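Local coordinates for protein packaging enzyme P4 (Pseudomonas phage phi13, PDB 4BLP) that is a hexameric NTPase of the P-loop class that probably uses nucleotide hydrolysis to drive packaging of the viral RNA into the phage procapsid, at residues K52-R55 with T60-P63; S64-A69 with L75-D80; A108-P113 with E195-A200. All blocks are in the same frame, centred on the assembly; numbering follows the deposited sequence.

Interaction 1: K52-R55 with T60-P63; sequences KSLR and TALP
The CB of S53 faces the branched end of L62, with L62 CG 3.7 Å from S53 CB and both methyls of L62 turned to that same carbon. A small serine suits this place because its one carbon can meet the leucine fork while OG, lying between its backbone N and carbonyl carbon (chi1 65°), reaches forward to the backbone N of D56, a hydrogen bond within its own loop. L54 reaches across by one branch: its CD1 comes alongside A61 CB at 3.8 Å, a methyl-to-methyl touch that a short alanine allows without pushing the chains apart. Beside these contacts the backbones meet at T60, whose N donates to K52 O over 3.0 Å at an N-H...O angle of 152°. T60 O lies 3.1 Å from S53 CA in a CA-H...O contact. This is loop-to-loop packing, two irregular parts of one loop held by a backbone bond. The OG1 of T60 bonds weakly back to the carbonyls of V50 and K51, at the end of helix 47-51. Both segments belong to the loop between that helix and strand 65-70, and L54 and S53 pack on L67 and E65 of this strand.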
loop_
_atom_site.group_PDB
_atom_site.type_symbol
_atom_site.label_atom_id
_atom_site.label_comp_id
_atom_site.label_asym_id
_atom_site.label_seq_id
_atom_site.Cartn_x
_atom_site.Cartn_y
_atom_site.Cartn_z
ATOM N N LYS D 52 4.811 25.661 21.233
ATOM C CA LYS D 52 6.070 25.263 21.868
ATOM C C LYS D 52 7.177 25.006 20.837
ATOM O O LYS D 52 6.897 24.870 19.642
ATOM C CB LYS D 52 5.862 24.019 22.754
ATOM C CG LYS D 52 4.950 24.340 23.940
ATOM C CD LYS D 52 4.859 23.176 24.903
ATOM C CE LYS D 52 4.054 23.533 26.128
ATOM N NZ LYS D 52 3.861 22.352 27.011
ATOM N N SER D 53 8.430 24.993 21.300
ATOM C CA SER D 53 9.573 24.751 20.437
ATOM C C SER D 53 9.520 23.326 19.903
ATOM O O SER D 53 8.804 22.478 20.472
ATOM C CB SER D 53 10.868 24.928 21.213
ATOM O OG SER D 53 10.985 23.942 22.223
ATOM N N LEU D 54 10.327 23.043 18.887
ATOM C CA LEU D 54 10.375 21.664 18.335
ATOM C C LEU D 54 10.867 20.681 19.415
ATOM O O LEU D 54 10.336 19.571 19.511
ATOM C CB LEU D 54 11.273 21.608 17.116
ATOM C CG LEU D 54 10.650 22.312 15.881
ATOM C CD1 LEU D 54 11.722 22.646 14.842
ATOM C CD2 LEU D 54 9.605 21.403 15.200
ATOM N N ARG D 55 11.856 21.081 20.242
ATOM C CA ARG D 55 12.328 20.166 21.296
ATOM C C ARG D 55 11.262 19.894 22.349
ATOM O O ARG D 55 11.299 18.847 23.012
ATOM C CB ARG D 55 13.615 20.682 21.955
ATOM C CG ARG D 55 13.484 21.952 22.753
ATOM C CD ARG D 55 14.714 22.135 23.651
ATOM N NE ARG D 55 15.021 20.957 24.474
ATOM C CZ ARG D 55 14.552 20.752 25.700
ATOM N NH1 ARG D 55 13.726 21.626 26.259
ATOM N NH2 ARG D 55 14.902 19.667 26.378
ATOM N N THR D 60 7.091 25.459 16.692
ATOM C CA THR D 60 7.820 26.719 16.565
ATOM C C THR D 60 9.316 26.509 16.680
ATOM O O THR D 60 9.820 26.306 17.770
ATOM C CB THR D 60 7.313 27.703 17.620
ATOM O OG1 THR D 60 5.885 27.738 17.513
ATOM C CG2 THR D 60 7.892 29.126 17.442
ATOM N N ALA D 61 10.031 26.624 15.576
ATOM C CA ALA D 61 11.484 26.434 15.640
ATOM C C ALA D 61 12.140 27.587 16.385
ATOM O O ALA D 61 11.829 28.772 16.130
ATOM C CB ALA D 61 12.068 26.333 14.246
ATOM N N LEU D 62 12.984 27.249 17.371
ATOM C CA LEU D 62 13.795 28.265 18.016
ATOM C C LEU D 62 14.828 28.723 17.005
ATOM O O LEU D 62 15.102 27.978 16.052
ATOM C CB LEU D 62 14.509 27.639 19.248
ATOM C CG LEU D 62 13.640 27.195 20.413
ATOM C CD1 LEU D 62 14.428 26.217 21.358
ATOM C CD2 LEU D 62 13.112 28.391 21.176
ATOM N N PRO D 63 15.510 29.879 17.212
ATOM C CA PRO D 63 16.582 30.277 16.266
ATOM C C PRO D 63 17.706 29.236 16.175
ATOM O O PRO D 63 18.374 29.154 15.141
ATOM C CB PRO D 63 17.106 31.596 16.863
ATOM C CG PRO D 63 15.921 32.122 17.659
ATOM C CD PRO D 63 15.291 30.901 18.258
#

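Interaction 2: S64-A69 with L75-D80; sequences SEILFA and LVVDKD
Strands 65-69 and 75-78 run antiparallel at 156°, their axes 4.7 Å apart, with I66-V77 and F68-L75 as hydrogen-bonded pairs and E65-D78 and L67-V76 as non-hydrogen-bonded ones. On the face bearing I66, F68, L75 and V77, L75 CB sits over the F68 ring, 3.8 Å from the centroid and 17° off the normal, a CH-pi contact, while L75 CD1 reaches F68 CE2 at 3.6 Å. With CG between the backbone N and the carbonyl carbon (chi1 63°), the ring swings over the partner strand, and V77 N meets its edge. I66 and V77 lie side by side. In this beta hairpin the face is branched and aromatic because F68, L75 and V77 pack on helix 193-205, with I66 and F68 also touching helix 233-248. On the other face L67 CD1 touches V76 CG2, and polar groups gather where strand 73-78 passes into helix 79-91. There D78 is the N-cap: its OD1 accepts from A81 N and, weakly, from D80 N, while S64 OG donates to OD2 over 2.7 Å, on the syn side but tilted out of the carboxylate plane. One water donates to both D78 OD2 and E65 OE2, bridging two carboxylates 4.5 Å apart (OE2 to OD2) and probably easing their repulsion; E65 OE1 accepts from L62 N. K79 N donates to S64 O at 2.8 Å, extending the pairing into the first helical turn.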
loop_
_atom_site.group_PDB
_atom_site.type_symbol
_atom_site.label_atom_id
_atom_site.label_comp_id
_atom_site.label_asym_id
_atom_site.label_seq_id
_atom_site.Cartn_x
_atom_site.Cartn_y
_atom_site.Cartn_z
ATOM N N SER D 64 17.892 28.414 17.227
ATOM C CA SER D 64 18.929 27.372 17.232
ATOM C C SER D 64 18.509 26.066 16.513
ATOM O O SER D 64 19.365 25.207 16.272
ATOM C CB SER D 64 19.307 27.019 18.668
ATOM O OG SER D 64 18.160 26.612 19.404
ATOM N N GLU D 65 17.204 25.893 16.220
ATOM C CA GLU D 65 16.724 24.616 15.655
ATOM C C GLU D 65 16.611 24.609 14.141
ATOM O O GLU D 65 16.083 25.549 13.559
ATOM C CB GLU D 65 15.338 24.270 16.218
ATOM C CG GLU D 65 15.348 23.934 17.708
ATOM C CD GLU D 65 13.986 23.726 18.351
ATOM O OE1 GLU D 65 13.014 24.429 17.978
ATOM O OE2 GLU D 65 13.903 22.890 19.284
ATOM N N ILE D 66 17.093 23.544 13.495
ATOM C CA ILE D 66 16.919 23.374 12.050
ATOM C C ILE D 66 16.092 22.104 11.858
ATOM O O ILE D 66 16.567 21.021 12.189
ATOM C CB ILE D 66 18.229 23.295 11.245
ATOM C CG1 ILE D 66 19.123 24.538 11.481
ATOM C CG2 ILE D 66 17.910 23.123 9.719
ATOM C CD1 ILE D 66 20.578 24.305 10.998
ATOM N N LEU D 67 14.908 22.239 11.279
ATOM C CA LEU D 67 14.061 21.088 10.966
ATOM C C LEU D 67 14.416 20.571 9.572
ATOM O O LEU D 67 14.543 21.361 8.629
ATOM C CB LEU D 67 12.580 21.530 10.981
ATOM C CG LEU D 67 11.536 20.465 10.597
ATOM C CD1 LEU D 67 11.441 19.365 11.710
ATOM C CD2 LEU D 67 10.154 21.136 10.388
ATOM N N PHE D 68 14.577 19.255 9.430
ATOM C CA PHE D 68 14.824 18.631 8.131
ATOM C C PHE D 68 14.215 17.236 8.157
ATOM O O PHE D 68 13.538 16.865 9.128
ATOM C CB PHE D 68 16.331 18.614 7.793
ATOM C CG PHE D 68 17.236 17.809 8.716
ATOM C CD1 PHE D 68 17.585 18.293 9.980
ATOM C CD2 PHE D 68 17.805 16.613 8.286
ATOM C CE1 PHE D 68 18.478 17.576 10.807
ATOM C CE2 PHE D 68 18.702 15.914 9.101
ATOM C CZ PHE D 68 19.002 16.378 10.369
ATOM N N ALA D 69 14.420 16.463 7.085
ATOM C CA ALA D 69 13.831 15.136 7.063
ATOM C C ALA D 69 14.694 14.178 6.307
ATOM O O ALA D 69 15.364 14.580 5.350
ATOM C CB ALA D 69 12.435 15.206 6.393
ATOM N N LEU D 75 13.594 15.372 11.545
ATOM C CA LEU D 75 14.748 15.496 12.447
ATOM C C LEU D 75 14.996 16.952 12.729
ATOM O O LEU D 75 14.687 17.823 11.908
ATOM C CB LEU D 75 16.007 14.932 11.766
ATOM C CG LEU D 75 16.032 13.406 11.531
ATOM C CD1 LEU D 75 17.201 13.039 10.634
ATOM C CD2 LEU D 75 16.112 12.644 12.868
ATOM N N VAL D 76 15.580 17.201 13.897
ATOM C CA VAL D 76 15.997 18.553 14.245
ATOM C C VAL D 76 17.430 18.487 14.707
ATOM O O VAL D 76 17.793 17.582 15.466
ATOM C CB VAL D 76 15.092 19.167 15.346
ATOM C CG1 VAL D 76 15.663 20.514 15.832
ATOM C CG2 VAL D 76 13.666 19.365 14.836
ATOM N N VAL D 77 18.247 19.416 14.253
ATOM C CA VAL D 77 19.579 19.594 14.824
ATOM C C VAL D 77 19.504 20.918 15.640
ATOM O O VAL D 77 18.945 21.919 15.147
ATOM C CB VAL D 77 20.746 19.570 13.807
ATOM C CG1 VAL D 77 20.554 20.616 12.723
ATOM C CG2 VAL D 77 22.100 19.782 14.526
ATOM N N ASP D 78 19.990 20.905 16.883
ATOM C CA ASP D 78 20.031 22.147 17.670
ATOM C C ASP D 78 21.477 22.646 17.666
ATOM O O ASP D 78 22.374 21.987 18.205
ATOM C CB ASP D 78 19.481 21.958 19.092
ATOM C CG ASP D 78 19.344 23.333 19.784
ATOM O OD1 ASP D 78 20.371 23.908 20.155
ATOM O OD2 ASP D 78 18.223 23.903 19.783
ATOM N N LYS D 79 21.707 23.821 17.029
ATOM C CA LYS D 79 23.047 24.404 16.888
ATOM C C LYS D 79 23.673 24.777 18.226
ATOM O O LYS D 79 24.899 24.767 18.326
ATOM C CB LYS D 79 22.971 25.682 16.008
ATOM C CG LYS D 79 22.623 25.311 14.560
ATOM C CD LYS D 79 22.595 26.587 13.676
ATOM C CE LYS D 79 21.265 27.282 13.827
ATOM N NZ LYS D 79 21.241 28.592 13.112
ATOM N N ASP D 80 22.854 25.160 19.235
ATOM C CA ASP D 80 23.392 25.574 20.525
ATOM C C ASP D 80 23.793 24.344 21.359
ATOM O O ASP D 80 24.848 24.365 22.032
ATOM C CB ASP D 80 22.393 26.450 21.285
ATOM C CG ASP D 80 22.233 27.833 20.694
ATOM O OD1 ASP D 80 22.975 28.156 19.732
ATOM O OD2 ASP D 80 21.359 28.571 21.169
HETATM O O HOH W 1 16.287 22.328 20.427
HETATM O O HOH W 2 17.898 27.759 12.649
#

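Interaction 3: A108-P113 with E195-A200; sequences AVVFVP and EMLAVA
V110 of the edge strand and V109 of the loop just before it press their side chains against one side of helix 193-205, a packing that joins the small antiparallel sheet to a helix beside the P-loop NTPase sheet. The A198 methyl is the low point of the helix surface, and the two valines close on it from neighbouring positions: V109 CB lies 3.9 Å from A198 CB, and V110 CG2 4.0 Å from the same methyl. Alanine suits the spot, since its small side chain lets the strand backbone come close, with the CA atoms of V110 and A198 5.2 Å apart. L197 stands up next to this hollow as the larger bump. In the conformer described, V110 fits against it with both methyls, and CG1 reaches L197 CD2 at 4.0 Å. V110 CG1 is anti to the backbone N (chi1 175°), which turns that methyl to the leucine and CG2 to the alanine. Nothing polar crosses the interface; beyond it V109 also packs on L82 and L85 of helix 79-91, and L197 on F68. On the helix, E195 makes a salt bridge with R128 of a neighbouring subunit. The closest approach is V110 CG2 to the backbone N of A198, 3.7 Å.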
loop_
_atom_site.group_PDB
_atom_site.type_symbol
_atom_site.label_atom_id
_atom_site.label_comp_id
_atom_site.label_asym_id
_atom_site.label_seq_id
_atom_site.Cartn_x
_atom_site.Cartn_y
_atom_site.Cartn_z
ATOM N N ALA D 108 19.839 15.900 22.870
ATOM C CA ALA D 108 19.442 17.271 22.529
ATOM C C ALA D 108 20.036 17.778 21.206
ATOM O O ALA D 108 19.554 18.783 20.648
ATOM C CB ALA D 108 19.872 18.209 23.652
ATOM N N VAL D 109 21.129 17.150 20.740
ATOM C CA VAL D 109 21.860 17.633 19.565
ATOM C C VAL D 109 21.091 17.304 18.275
ATOM O O VAL D 109 20.988 18.153 17.414
ATOM C CB VAL D 109 23.307 17.062 19.514
ATOM C CG1 VAL D 109 24.044 17.535 18.234
ATOM C CG2 VAL D 109 24.098 17.460 20.766
ATOM N N VAL D 110 20.647 16.033 18.123
ATOM C CA VAL D 110 19.844 15.610 16.953
ATOM C C VAL D 110 18.726 14.793 17.529
ATOM O O VAL D 110 18.992 13.868 18.329
ATOM C CB VAL D 110 20.635 14.797 15.892
ATOM C CG1 VAL D 110 19.699 14.299 14.767
ATOM C CG2 VAL D 110 21.802 15.606 15.316
ATOM N N PHE D 111 17.495 15.111 17.168
ATOM C CA PHE D 111 16.375 14.350 17.713
ATOM C C PHE D 111 15.214 14.353 16.761
ATOM O O PHE D 111 15.114 15.234 15.882
ATOM C CB PHE D 111 15.926 14.936 19.089
ATOM C CG PHE D 111 15.483 16.397 19.047
ATOM C CD1 PHE D 111 16.416 17.433 19.181
ATOM C CD2 PHE D 111 14.149 16.729 18.832
ATOM C CE1 PHE D 111 16.016 18.778 19.115
ATOM C CE2 PHE D 111 13.745 18.068 18.737
ATOM C CZ PHE D 111 14.684 19.092 18.888
ATOM N N VAL D 112 14.323 13.380 16.948
ATOM C CA VAL D 112 13.044 13.393 16.230
ATOM C C VAL D 112 12.079 14.313 17.011
ATOM O O VAL D 112 11.753 14.009 18.180
ATOM C CB VAL D 112 12.447 11.969 16.089
ATOM C CG1 VAL D 112 11.065 12.032 15.388
ATOM C CG2 VAL D 112 13.412 11.078 15.302
ATOM N N PRO D 113 11.594 15.420 16.399
ATOM C CA PRO D 113 10.627 16.296 17.110
ATOM C C PRO D 113 9.322 15.525 17.228
ATOM O O PRO D 113 8.898 14.849 16.266
ATOM C CB PRO D 113 10.512 17.536 16.217
ATOM C CG PRO D 113 10.791 16.989 14.792
ATOM C CD PRO D 113 11.870 15.906 15.029
ATOM N N GLU D 195 21.381 9.152 17.170
ATOM C CA GLU D 195 22.650 9.057 17.900
ATOM C C GLU D 195 23.818 9.109 16.896
ATOM O O GLU D 195 24.828 9.753 17.160
ATOM C CB GLU D 195 22.688 7.742 18.720
ATOM C CG GLU D 195 23.935 7.657 19.581
ATOM C CD GLU D 195 24.070 6.338 20.334
ATOM O OE1 GLU D 195 23.374 5.353 19.981
ATOM O OE2 GLU D 195 24.923 6.286 21.243
ATOM N N MET D 196 23.704 8.382 15.796
ATOM C CA MET D 196 24.763 8.380 14.773
ATOM C C MET D 196 25.051 9.811 14.306
ATOM O O MET D 196 26.209 10.221 14.324
ATOM C CB MET D 196 24.324 7.504 13.582
ATOM C CG MET D 196 25.402 7.385 12.471
ATOM S SD MET D 196 25.504 8.846 11.376
ATOM C CE MET D 196 23.894 8.701 10.545
ATOM N N LEU D 197 24.013 10.577 13.936
ATOM C CA LEU D 197 24.226 11.931 13.430
ATOM C C LEU D 197 24.771 12.874 14.500
ATOM O O LEU D 197 25.646 13.661 14.198
ATOM C CB LEU D 197 22.946 12.516 12.834
ATOM C CG LEU D 197 23.139 13.799 12.001
ATOM C CD1 LEU D 197 24.208 13.668 10.869
ATOM C CD2 LEU D 197 21.827 14.223 11.397
ATOM N N ALA D 198 24.230 12.823 15.718
ATOM C CA ALA D 198 24.687 13.707 16.786
ATOM C C ALA D 198 26.166 13.440 17.085
ATOM O O ALA D 198 26.962 14.389 17.170
ATOM C CB ALA D 198 23.826 13.501 18.042
ATOM N N VAL D 199 26.537 12.153 17.227
ATOM C CA VAL D 199 27.929 11.784 17.547
ATOM C C VAL D 199 28.848 12.250 16.399
ATOM O O VAL D 199 29.917 12.815 16.661
ATOM C CB VAL D 199 28.051 10.258 17.829
ATOM C CG1 VAL D 199 29.506 9.801 17.891
ATOM C CG2 VAL D 199 27.356 9.936 19.149
ATOM N N ALA D 200 28.429 12.015 15.152
ATOM C CA ALA D 200 29.210 12.461 13.979
ATOM C C ALA D 200 29.406 13.969 13.977
ATOM O O ALA D 200 30.539 14.448 13.774
ATOM C CB ALA D 200 28.512 12.018 12.684
#

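In the fold
The three contacts follow one another along the chain and meet round the small antiparallel sheet. Interactions 1 and 2, with centres about 9 Å apart, are joined through E65: its OE2 probably accepts from R55 N at 2.9 Å and its OE1 from L54 N at 3.2 Å. Interactions 2 and 3, also about 9 Å apart between centres, are joined by the pairing of strand 73-78 with strand 110-111, where V76 N probably bonds to F111 O at 2.8 Å. Interactions 1 and 3 are about 16 Å apart between centres, yet R55 CA touches F111 CZ at 3.5 Å. Helix 193-205, part of the NTPase core, packs on this sheet; the core's probable P-loop includes G153, G158, K159 and S160.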